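Local coordinates for periplasmic binding protein (Sulfurospirillum deleyianum, PDB 4PAG), which probably serves as the solute-binding subunit of an ABC transporter, capturing its substrate in the periplasm, and holds a free histidine in this crystal, at residues 52-57 with 264-269; 177-182 with 232-237; 217-222 with 244-249; 227-232 with 257-262. All blocks are in the same frame, centred on the assembly; numbering follows the deposited sequence.

In the fold
Interactions 1, 2 and 4 gather round the bound histidine. Interaction 1 holds N55 of its pocket, interaction 2 holds P235, and interaction 4 holds L260 and V261. Interactions 2 and 4 share V232 and have their centres about 10 Å apart. Strand 229-232 of interaction 4 runs into the helix that begins in interaction 2. Interaction 1 meets interaction 2 through a salt bridge, K52 NZ to D179 OD1 at 2.9 Å, and through N267 ND2 to Q233 OE1 at 2.8 Å. Interaction 3 lies on the outer side, its nearest atoms about 15 Å from interaction 1. It still touches interaction 2, where W247 meets F237.

Interaction 1. Residues 52-57 with 264-269; sequences KDNNNG and SPFNWT
N267 and N54 join two loops of this periplasmic binding protein, and N267 closes an Asx turn. N267 ND2 donates to D53 O at 3.0 Å. The bond uses an in-plane lone pair of D53 O, and this oxygen lies near the amide plane of N267. CG of N267 lies opposite its backbone N (chi1 -161°), which carries the amide across to the 52-57 loop. In return, N54 OD1 accepts N267 N at 2.9 Å, with the donor above the carbonyl plane. S264 OG donates to a lone pair of N56 OD1 at 2.8 Å. Between these bonds, N55 O receives CA-H...O contacts from S264 CA and P265 CA, the latter at 3.2 Å.

In the second shell, N51 OD1 and R271 O both bind N54 ND2, which fixes the rotation of that amide. N267 ND2 has a second acceptor in Q233 OE1. A leucine in place of N267 would probably leave D53 O and Q233 OE1 without their shared donor and undo the turn. N55 is a residue of the histidine pocket, and its side chain is about 4 Å from the ligand. T269 N reaches an in-plane lone pair of N267 OD1 at 3.0 Å.

Interaction 2. Residues 177-182 with 232-237; sequences EGDFGL and VQNPTF. With HIS (histidine), chain E.
The ring of F237 lies flat against G181, while N234 reaches across to D179. G181 CA sits 3.5 Å from the centroid of the F237 ring and only 3° off its normal, a CH-pi contact over the middle of the face. G181 N lies over the same ring, nearer its CD1 side. CG of F237 is turned opposite the backbone N (chi1 -178°), and this brings the ring under the turn. G181 has positive phi, and a CB on it would run into F237 CZ.

The carboxylate of D179 and the amide of N234 are tilted 52° apart. N234 ND2 donates to D179 OD1 at 3.0 Å, meeting the oxygen from above the carboxylate plane. K52 NZ makes a salt bridge to the same OD1, so this oxygen has two donors. T236 OG1 stands near it, without a hydrogen bond.

The 178-181 segment is a type I beta turn after strand 172-176. It packs on the start of helix 235-243, where strand 229-232 passes into the helix in a beta-alpha unit. N234 takes the N-cap position but makes no capping bond with its side chain.

Two waters fill in the polar links. One joins G178 O to N234 N, and the other joins G178 N to N234 OD1. A serine in place of F237 would probably open a gap beneath G181 and take an edge-to-face partner from W247. On the ligand side, P235 CG comes to 3.8 Å from the O atom of the bound histidine.

Interaction 3. Residues 217-222 with 244-249; sequences VSFEQI and EKKWAV
F219 and W247 form a T-shaped (edge-to-face) pair. The edge of F219 points at the face of the six-membered ring of W247. The centroids are 4.8 Å apart and the planes stand at 71°. F219 CE1 and CD1 do the touching, with CE1 3.7 Å from W247 CE3. W247 also meets F237 edge-to-face, so the indole joins two phenylalanines.

A second kind of contact comes from K246, whose chain runs over a face of F219. K246 CE sits 4.0 Å from the ring centroid, almost on the normal, as a CH-pi contact. K246 NZ lies beyond it at 4.3 Å from the same centroid, in cation-pi position. The chain is extended past CG, which lays it along the ring and carries the ammonium group over its face.

The contact joins the start of helix 219-225 to the 3-10 segment 245-249. That segment lies in the beta-alpha-beta crossover from strand 229-232 to strand 258-260, in the outer part of the alpha/beta lobe.

Plain apolar packing completes the join. V249 CG1 is 3.9 Å from F219 CZ, and I222 CD1 comes to 4.3 Å from W247 CH2 at the indole edge. I222 also rests on Y174 of strand 172-176.

One polar bond shapes the helix start that carries F219. S218 is the N-cap, and its OG accepts Q221 N at 3.0 Å.

Interaction 4. Residues 227-232 with 257-262; sequences PEVIIV and KVYLVP. With HIS (histidine), chain E.
V232 and V258 both carry CG1 opposite the backbone N (chi1 175° and 179°). This brings V232 CG2 against V258 CG1 at 3.6 Å, the two side chains crossing at a slant. L260 has a similar first torsion (-176°). Its CD1 turns back over V232, while CD2 faces the amino N and CB of the bound histidine.

The backbones form two adjacent parallel strands, 229-232 and 258-260. They belong to one beta-alpha-beta crossover through a connection that includes helix 235-243. Four hydrogen bonds alternate along the pair. I230 N reaches K257 O at 2.9 Å, and Y259 N returns to I230 O at 2.9 Å. V232 N bonds Y259 O at 2.8 Å, and V261 N bonds V232 O at 2.9 Å. CA-H...O contacts accompany each acceptor.

The sheet is covered on both faces. V232 and V258 pack on helix 235-243, and Y259 packs on helix 277-288. On the side of Y259, V229 CG1 and I231 CD1 lie at the edge of the tyrosine ring. I231 CG2 meets V261 CG2 at 3.5 Å.

Strand 258-260 is outermost in this sheet, and L260 O is not used in the pairing with 229-232. It accepts a weak bond from ND1 of the ligand histidine at 3.3 Å. V261 N, in the same peptide, is tied to V232 O, so the pairing probably helps hold that oxygen toward the ligand.

Interaction 1. Residues 52-57 with 264-269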
# COMPACT_ATOMS: atom_id res chain seq x y z
N LYS A 52 8.20 -2.94 11.36
CA LYS A 52 9.02 -1.78 11.01
C LYS A 52 8.31 -0.77 10.09
O LYS A 52 8.56 0.43 10.16
CB LYS A 52 10.33 -2.25 10.36
CG LYS A 52 11.39 -1.17 10.26
CD LYS A 52 12.75 -1.77 9.96
CE LYS A 52 13.75 -0.69 9.59
NZ LYS A 52 15.14 -1.22 9.49
N ASP A 53 7.41 -1.27 9.25
CA ASP A 53 6.79 -0.45 8.20
C ASP A 53 5.36 -0.03 8.53
O ASP A 53 4.77 0.80 7.83
CB ASP A 53 6.80 -1.25 6.88
CG ASP A 53 8.21 -1.64 6.45
OD1 ASP A 53 9.07 -0.74 6.31
OD2 ASP A 53 8.46 -2.85 6.24
N ASN A 54 4.80 -0.61 9.59
CA ASN A 54 3.41 -0.39 9.97
C ASN A 54 3.35 -0.29 11.50
O ASN A 54 3.69 -1.25 12.20
CB ASN A 54 2.52 -1.53 9.46
CG ASN A 54 2.63 -1.73 7.95
OD1 ASN A 54 1.85 -1.18 7.18
ND2 ASN A 54 3.62 -2.50 7.52
N ASN A 55 2.93 0.88 11.99
CA ASN A 55 3.10 1.26 13.40
C ASN A 55 1.80 1.69 14.06
O ASN A 55 0.87 2.13 13.39
CB ASN A 55 4.05 2.47 13.52
CG ASN A 55 5.44 2.21 13.00
OD1 ASN A 55 5.85 1.06 12.77
ND2 ASN A 55 6.18 3.27 12.79
N ASN A 56 1.78 1.65 15.39
CA ASN A 56 0.72 2.24 16.20
C ASN A 56 -0.67 1.66 15.94
O ASN A 56 -1.68 2.33 16.15
CB ASN A 56 0.68 3.77 16.01
CG ASN A 56 1.98 4.45 16.42
OD1 ASN A 56 2.59 5.17 15.63
ND2 ASN A 56 2.40 4.22 17.65
N GLY A 57 -0.73 0.41 15.51
CA GLY A 57 -2.00 -0.22 15.16
C GLY A 57 -3.03 -0.18 16.27
O GLY A 57 -4.22 -0.01 16.02
N SER A 264 1.15 4.84 10.28
CA SER A 264 0.16 4.55 11.31
C SER A 264 -1.28 4.57 10.77
O SER A 264 -1.76 5.62 10.35
CB SER A 264 0.29 5.56 12.46
OG SER A 264 1.60 5.51 13.02
N PRO A 265 -1.97 3.42 10.80
CA PRO A 265 -1.55 2.09 11.23
C PRO A 265 -0.96 1.22 10.11
O PRO A 265 -0.34 0.18 10.39
CB PRO A 265 -2.86 1.48 11.71
CG PRO A 265 -3.86 2.02 10.73
CD PRO A 265 -3.41 3.43 10.47
N PHE A 266 -1.18 1.63 8.86
CA PHE A 266 -0.63 0.95 7.71
C PHE A 266 0.21 1.96 6.93
O PHE A 266 -0.11 3.14 6.89
CB PHE A 266 -1.74 0.46 6.77
CG PHE A 266 -2.76 -0.46 7.38
CD1 PHE A 266 -2.43 -1.35 8.41
CD2 PHE A 266 -4.05 -0.49 6.86
CE1 PHE A 266 -3.40 -2.22 8.93
CE2 PHE A 266 -5.01 -1.36 7.37
CZ PHE A 266 -4.68 -2.22 8.40
N ASN A 267 1.27 1.47 6.29
CA ASN A 267 2.15 2.34 5.50
C ASN A 267 1.40 3.04 4.37
O ASN A 267 0.60 2.41 3.66
CB ASN A 267 3.29 1.51 4.94
CG ASN A 267 4.48 2.35 4.51
OD1 ASN A 267 4.45 3.03 3.47
ND2 ASN A 267 5.55 2.28 5.28
N TRP A 268 1.64 4.34 4.21
CA TRP A 268 0.93 5.14 3.21
C TRP A 268 1.35 4.85 1.77
O TRP A 268 0.59 5.16 0.86
CB TRP A 268 1.08 6.65 3.49
CG TRP A 268 0.24 7.16 4.62
CD1 TRP A 268 -0.33 6.42 5.62
CD2 TRP A 268 -0.11 8.52 4.89
NE1 TRP A 268 -1.02 7.24 6.48
CE2 TRP A 268 -0.90 8.53 6.05
CE3 TRP A 268 0.18 9.73 4.25
CZ2 TRP A 268 -1.42 9.71 6.59
CZ3 TRP A 268 -0.34 10.90 4.79
CH2 TRP A 268 -1.12 10.88 5.95
N THR A 269 2.52 4.25 1.54
CA THR A 269 3.00 4.07 0.15
C THR A 269 3.53 2.68 -0.26
O THR A 269 3.52 2.37 -1.45
CB THR A 269 4.06 5.14 -0.25
OG1 THR A 269 5.32 4.84 0.36
CG2 THR A 269 3.61 6.52 0.17

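Interaction 2. Residues 177-182 with 232-237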
# COMPACT_ATOMS: atom_id res chain seq x y z
N GLU A 177 15.23 3.87 0.35
CA GLU A 177 14.87 2.73 1.18
C GLU A 177 16.08 2.22 1.94
O GLU A 177 17.22 2.58 1.63
CB GLU A 177 14.29 1.63 0.29
CG GLU A 177 12.97 2.01 -0.36
CD GLU A 177 12.45 0.89 -1.23
OE1 GLU A 177 13.10 0.62 -2.27
OE2 GLU A 177 11.41 0.28 -0.87
N GLY A 178 15.82 1.40 2.95
CA GLY A 178 16.85 0.84 3.80
C GLY A 178 17.40 1.82 4.82
O GLY A 178 17.11 3.02 4.79
N ASP A 179 18.23 1.30 5.71
CA ASP A 179 18.76 2.09 6.82
C ASP A 179 19.75 3.15 6.38
O ASP A 179 20.01 4.08 7.12
CB ASP A 179 19.41 1.17 7.85
CG ASP A 179 18.41 0.23 8.50
OD1 ASP A 179 17.22 0.61 8.62
OD2 ASP A 179 18.82 -0.89 8.90
N PHE A 180 20.29 3.01 5.18
CA PHE A 180 21.34 3.92 4.72
C PHE A 180 20.94 4.67 3.47
O PHE A 180 21.76 5.38 2.88
CB PHE A 180 22.63 3.12 4.48
CG PHE A 180 23.01 2.24 5.65
CD1 PHE A 180 23.75 2.75 6.71
CD2 PHE A 180 22.64 0.90 5.68
CE1 PHE A 180 24.10 1.94 7.78
CE2 PHE A 180 22.99 0.09 6.75
CZ PHE A 180 23.72 0.61 7.80
N GLY A 181 19.68 4.54 3.06
CA GLY A 181 19.16 5.25 1.89
C GLY A 181 19.70 4.75 0.56
O GLY A 181 19.47 5.39 -0.46
N LEU A 182 20.38 3.60 0.56
CA LEU A 182 21.10 3.13 -0.63
C LEU A 182 20.39 1.98 -1.36
O LEU A 182 20.98 1.32 -2.21
CB LEU A 182 22.54 2.71 -0.27
CG LEU A 182 23.44 3.75 0.40
CD1 LEU A 182 24.83 3.18 0.62
CD2 LEU A 182 23.51 5.04 -0.40
N VAL A 232 11.48 9.07 2.01
CA VAL A 232 12.24 8.17 2.88
C VAL A 232 11.33 7.20 3.63
O VAL A 232 10.33 7.61 4.23
CB VAL A 232 13.04 9.00 3.92
CG1 VAL A 232 13.76 8.08 4.90
CG2 VAL A 232 14.02 9.95 3.22
N GLN A 233 11.69 5.92 3.63
CA GLN A 233 10.90 4.91 4.33
C GLN A 233 11.38 4.75 5.79
O GLN A 233 10.58 4.74 6.72
CB GLN A 233 10.98 3.59 3.55
CG GLN A 233 9.78 2.66 3.52
CD GLN A 233 8.41 3.32 3.61
OE1 GLN A 233 7.97 3.65 4.69
NE2 GLN A 233 7.70 3.43 2.49
N ASN A 234 12.69 4.67 5.99
CA ASN A 234 13.22 4.30 7.30
C ASN A 234 13.56 5.51 8.18
O ASN A 234 14.30 6.41 7.77
CB ASN A 234 14.43 3.36 7.13
CG ASN A 234 14.02 1.98 6.59
OD1 ASN A 234 12.92 1.79 6.06
ND2 ASN A 234 14.92 1.00 6.74
N PRO A 235 13.00 5.55 9.40
CA PRO A 235 13.26 6.71 10.25
C PRO A 235 14.73 6.90 10.62
O PRO A 235 15.15 8.04 10.81
CB PRO A 235 12.41 6.44 11.51
CG PRO A 235 12.12 4.99 11.48
CD PRO A 235 12.09 4.58 10.04
N THR A 236 15.52 5.82 10.69
CA THR A 236 16.97 5.97 10.98
C THR A 236 17.67 6.73 9.86
O THR A 236 18.53 7.57 10.11
CB THR A 236 17.73 4.64 11.24
OG1 THR A 236 17.90 3.90 10.01
CG2 THR A 236 17.01 3.78 12.25
N PHE A 237 17.30 6.44 8.61
CA PHE A 237 17.88 7.17 7.51
C PHE A 237 17.44 8.63 7.50
O PHE A 237 18.24 9.54 7.22
CB PHE A 237 17.59 6.53 6.16
CG PHE A 237 18.24 7.27 5.04
CD1 PHE A 237 19.62 7.39 5.01
CD2 PHE A 237 17.49 7.93 4.09
CE1 PHE A 237 20.24 8.11 4.02
CE2 PHE A 237 18.11 8.66 3.09
CZ PHE A 237 19.49 8.76 3.06
N HIS E . 8.19 9.02 12.41
CA HIS E . 7.37 7.93 11.82
C HIS E . 8.19 6.66 11.68
O HIS E . 8.64 6.23 10.60
CB HIS E . 6.80 8.35 10.47
CG HIS E . 6.17 9.71 10.48
ND1 HIS E . 6.12 10.52 9.37
CD2 HIS E . 5.56 10.40 11.48
CE1 HIS E . 5.50 11.65 9.68
NE2 HIS E . 5.15 11.60 10.95
OXT HIS E . 8.44 6.02 12.69
O HOH W 1 14.96 4.76 4.14
O HOH W 2 13.12 0.89 3.49

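Interaction 3. Residues 217-222 with 244-249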
# COMPACT_ATOMS: atom_id res chain seq x y z
N VAL A 217 21.87 1.09 -5.07
CA VAL A 217 22.37 2.32 -5.68
C VAL A 217 23.44 2.92 -4.75
O VAL A 217 23.30 2.88 -3.53
CB VAL A 217 21.23 3.32 -5.95
CG1 VAL A 217 20.58 3.79 -4.66
CG2 VAL A 217 21.71 4.51 -6.75
N SER A 218 24.52 3.43 -5.32
CA SER A 218 25.59 4.05 -4.52
C SER A 218 25.26 5.51 -4.18
O SER A 218 24.43 6.14 -4.84
CB SER A 218 26.91 4.01 -5.27
OG SER A 218 26.90 4.93 -6.35
N PHE A 219 25.93 6.03 -3.16
CA PHE A 219 25.83 7.45 -2.80
C PHE A 219 26.18 8.32 -4.02
O PHE A 219 25.51 9.30 -4.31
CB PHE A 219 26.74 7.75 -1.60
CG PHE A 219 26.79 9.20 -1.23
CD1 PHE A 219 25.64 9.87 -0.83
CD2 PHE A 219 27.99 9.90 -1.26
CE1 PHE A 219 25.69 11.21 -0.49
CE2 PHE A 219 28.04 11.24 -0.91
CZ PHE A 219 26.88 11.89 -0.53
N GLU A 220 27.21 7.90 -4.75
CA GLU A 220 27.70 8.65 -5.89
C GLU A 220 26.64 8.73 -7.00
O GLU A 220 26.47 9.77 -7.65
CB GLU A 220 29.02 8.04 -6.38
CG GLU A 220 30.20 8.23 -5.41
CD GLU A 220 30.10 7.47 -4.07
OE1 GLU A 220 29.50 6.36 -4.00
OE2 GLU A 220 30.65 7.99 -3.06
N GLN A 221 25.89 7.65 -7.18
CA GLN A 221 24.78 7.60 -8.13
C GLN A 221 23.62 8.52 -7.74
O GLN A 221 23.00 9.16 -8.60
CB GLN A 221 24.27 6.17 -8.25
CG GLN A 221 23.25 5.99 -9.35
CD GLN A 221 23.84 6.30 -10.71
OE1 GLN A 221 24.81 5.69 -11.11
NE2 GLN A 221 23.27 7.27 -11.41
N ILE A 222 23.31 8.59 -6.45
CA ILE A 222 22.24 9.48 -5.96
C ILE A 222 22.60 10.94 -6.23
O ILE A 222 21.76 11.72 -6.67
CB ILE A 222 21.96 9.25 -4.46
CG1 ILE A 222 21.45 7.83 -4.24
CG2 ILE A 222 20.95 10.28 -3.94
CD1 ILE A 222 21.53 7.34 -2.80
N GLU A 244 24.45 13.60 9.06
CA GLU A 244 25.74 13.38 8.40
C GLU A 244 26.02 14.43 7.31
O GLU A 244 25.22 14.64 6.40
CB GLU A 244 25.81 11.98 7.78
CG GLU A 244 26.03 10.86 8.79
CD GLU A 244 26.18 9.49 8.13
OE1 GLU A 244 26.33 8.50 8.87
OE2 GLU A 244 26.13 9.39 6.88
N LYS A 245 27.19 15.06 7.40
CA LYS A 245 27.57 16.18 6.53
C LYS A 245 27.55 15.85 5.02
O LYS A 245 27.20 16.71 4.20
CB LYS A 245 28.97 16.67 6.95
CG LYS A 245 29.48 17.91 6.22
CD LYS A 245 28.82 19.18 6.73
CE LYS A 245 28.90 20.31 5.70
NZ LYS A 245 30.26 20.54 5.16
N LYS A 246 27.93 14.64 4.65
CA LYS A 246 28.09 14.30 3.22
C LYS A 246 26.78 14.42 2.43
O LYS A 246 26.81 14.70 1.23
CB LYS A 246 28.65 12.89 3.06
CG LYS A 246 27.61 11.80 3.25
CD LYS A 246 28.27 10.44 3.27
CE LYS A 246 27.31 9.35 2.88
NZ LYS A 246 28.09 8.15 2.49
N TRP A 247 25.64 14.23 3.08
CA TRP A 247 24.36 14.33 2.37
C TRP A 247 23.98 15.77 2.03
O TRP A 247 23.11 15.99 1.21
CB TRP A 247 23.25 13.67 3.17
CG TRP A 247 23.46 12.22 3.31
CD1 TRP A 247 24.08 11.58 4.33
CD2 TRP A 247 23.07 11.21 2.38
NE1 TRP A 247 24.10 10.23 4.11
CE2 TRP A 247 23.48 9.97 2.91
CE3 TRP A 247 22.40 11.23 1.15
CZ2 TRP A 247 23.26 8.77 2.26
CZ3 TRP A 247 22.18 10.02 0.50
CH2 TRP A 247 22.60 8.81 1.06
N ALA A 248 24.63 16.75 2.66
CA ALA A 248 24.36 18.16 2.37
C ALA A 248 24.77 18.57 0.95
O ALA A 248 24.43 19.66 0.52
CB ALA A 248 25.06 19.04 3.40
N VAL A 249 25.51 17.73 0.24
CA VAL A 249 25.77 17.97 -1.19
C VAL A 249 24.49 18.01 -2.02
O VAL A 249 24.43 18.65 -3.06
CB VAL A 249 26.76 16.92 -1.78
CG1 VAL A 249 26.18 15.51 -1.76
CG2 VAL A 249 27.13 17.30 -3.19

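Interaction 4. Residues 227-232 with 257-262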
# COMPACT_ATOMS: atom_id res chain seq x y z
N PRO A 227 18.06 14.44 -7.21
CA PRO A 227 16.61 14.55 -7.04
C PRO A 227 16.20 15.89 -6.43
O PRO A 227 16.98 16.50 -5.69
CB PRO A 227 16.28 13.40 -6.08
CG PRO A 227 17.53 13.23 -5.27
CD PRO A 227 18.64 13.47 -6.26
N GLU A 228 15.00 16.34 -6.76
CA GLU A 228 14.44 17.55 -6.17
C GLU A 228 13.77 17.25 -4.84
O GLU A 228 13.79 18.07 -3.92
CB GLU A 228 13.46 18.21 -7.13
CG GLU A 228 14.10 18.63 -8.44
CD GLU A 228 13.09 18.96 -9.52
OE1 GLU A 228 12.55 20.09 -9.49
OE2 GLU A 228 12.83 18.10 -10.39
N VAL A 229 13.16 16.07 -4.75
CA VAL A 229 12.52 15.59 -3.53
C VAL A 229 13.01 14.18 -3.20
O VAL A 229 13.20 13.35 -4.10
CB VAL A 229 10.99 15.61 -3.65
CG1 VAL A 229 10.33 14.91 -2.47
CG2 VAL A 229 10.45 17.04 -3.75
N ILE A 230 13.20 13.91 -1.91
CA ILE A 230 13.53 12.57 -1.46
C ILE A 230 12.44 12.07 -0.52
O ILE A 230 12.09 12.72 0.46
CB ILE A 230 14.91 12.50 -0.78
CG1 ILE A 230 16.02 12.85 -1.77
CG2 ILE A 230 15.12 11.11 -0.18
CD1 ILE A 230 17.38 13.11 -1.15
N ILE A 231 11.89 10.91 -0.85
CA ILE A 231 10.89 10.25 -0.02
C ILE A 231 11.58 9.08 0.68
O ILE A 231 12.16 8.22 0.03
CB ILE A 231 9.71 9.73 -0.87
CG1 ILE A 231 9.03 10.88 -1.63
CG2 ILE A 231 8.70 8.99 -0.01
CD1 ILE A 231 8.44 11.97 -0.76
N VAL A 232 11.48 9.07 2.01
CA VAL A 232 12.24 8.17 2.88
C VAL A 232 11.33 7.20 3.63
O VAL A 232 10.33 7.61 4.23
CB VAL A 232 13.04 9.00 3.92
CG1 VAL A 232 13.76 8.08 4.90
CG2 VAL A 232 14.02 9.95 3.22
N LYS A 257 13.67 19.20 1.44
CA LYS A 257 12.61 18.50 0.71
C LYS A 257 12.85 16.99 0.79
O LYS A 257 13.04 16.29 -0.22
CB LYS A 257 12.53 19.03 -0.72
CG LYS A 257 11.98 20.45 -0.79
CD LYS A 257 12.28 21.14 -2.11
CE LYS A 257 11.40 20.66 -3.24
NZ LYS A 257 10.02 21.23 -3.17
N VAL A 258 12.85 16.51 2.03
CA VAL A 258 13.06 15.12 2.38
C VAL A 258 11.95 14.76 3.36
O VAL A 258 11.79 15.43 4.38
CB VAL A 258 14.43 14.92 3.08
CG1 VAL A 258 14.64 13.47 3.48
CG2 VAL A 258 15.58 15.43 2.21
N TYR A 259 11.16 13.73 3.06
CA TYR A 259 9.94 13.45 3.84
C TYR A 259 9.82 11.98 4.19
O TYR A 259 10.05 11.10 3.35
CB TYR A 259 8.69 13.91 3.07
CG TYR A 259 8.79 15.36 2.62
CD1 TYR A 259 8.61 16.40 3.52
CD2 TYR A 259 9.13 15.69 1.31
CE1 TYR A 259 8.74 17.73 3.12
CE2 TYR A 259 9.26 17.01 0.90
CZ TYR A 259 9.05 18.03 1.82
OH TYR A 259 9.17 19.34 1.43
N LEU A 260 9.48 11.72 5.45
CA LEU A 260 9.35 10.37 5.98
C LEU A 260 7.93 9.87 5.77
O LEU A 260 6.96 10.53 6.13
CB LEU A 260 9.70 10.37 7.47
CG LEU A 260 9.75 9.05 8.23
CD1 LEU A 260 10.82 8.12 7.69
CD2 LEU A 260 9.97 9.31 9.72
N VAL A 261 7.79 8.70 5.16
CA VAL A 261 6.47 8.14 4.87
C VAL A 261 5.75 7.77 6.17
O VAL A 261 6.31 7.04 6.98
CB VAL A 261 6.57 6.89 3.97
CG1 VAL A 261 5.21 6.28 3.72
CG2 VAL A 261 7.23 7.23 2.64
N PRO A 262 4.51 8.26 6.38
CA PRO A 262 3.72 7.83 7.53
C PRO A 262 3.35 6.35 7.50
O PRO A 262 3.17 5.75 6.43
CB PRO A 262 2.46 8.68 7.43
CG PRO A 262 2.86 9.87 6.64
CD PRO A 262 3.84 9.34 5.64
N HIS E . 8.19 9.02 12.41
CA HIS E . 7.37 7.93 11.82
C HIS E . 8.19 6.66 11.68
O HIS E . 8.64 6.23 10.60
CB HIS E . 6.80 8.35 10.47
CG HIS E . 6.17 9.71 10.48
ND1 HIS E . 6.12 10.52 9.37
CD2 HIS E . 5.56 10.40 11.48
CE1 HIS E . 5.50 11.65 9.68
NE2 HIS E . 5.15 11.60 10.95
OXT HIS E . 8.44 6.02 12.69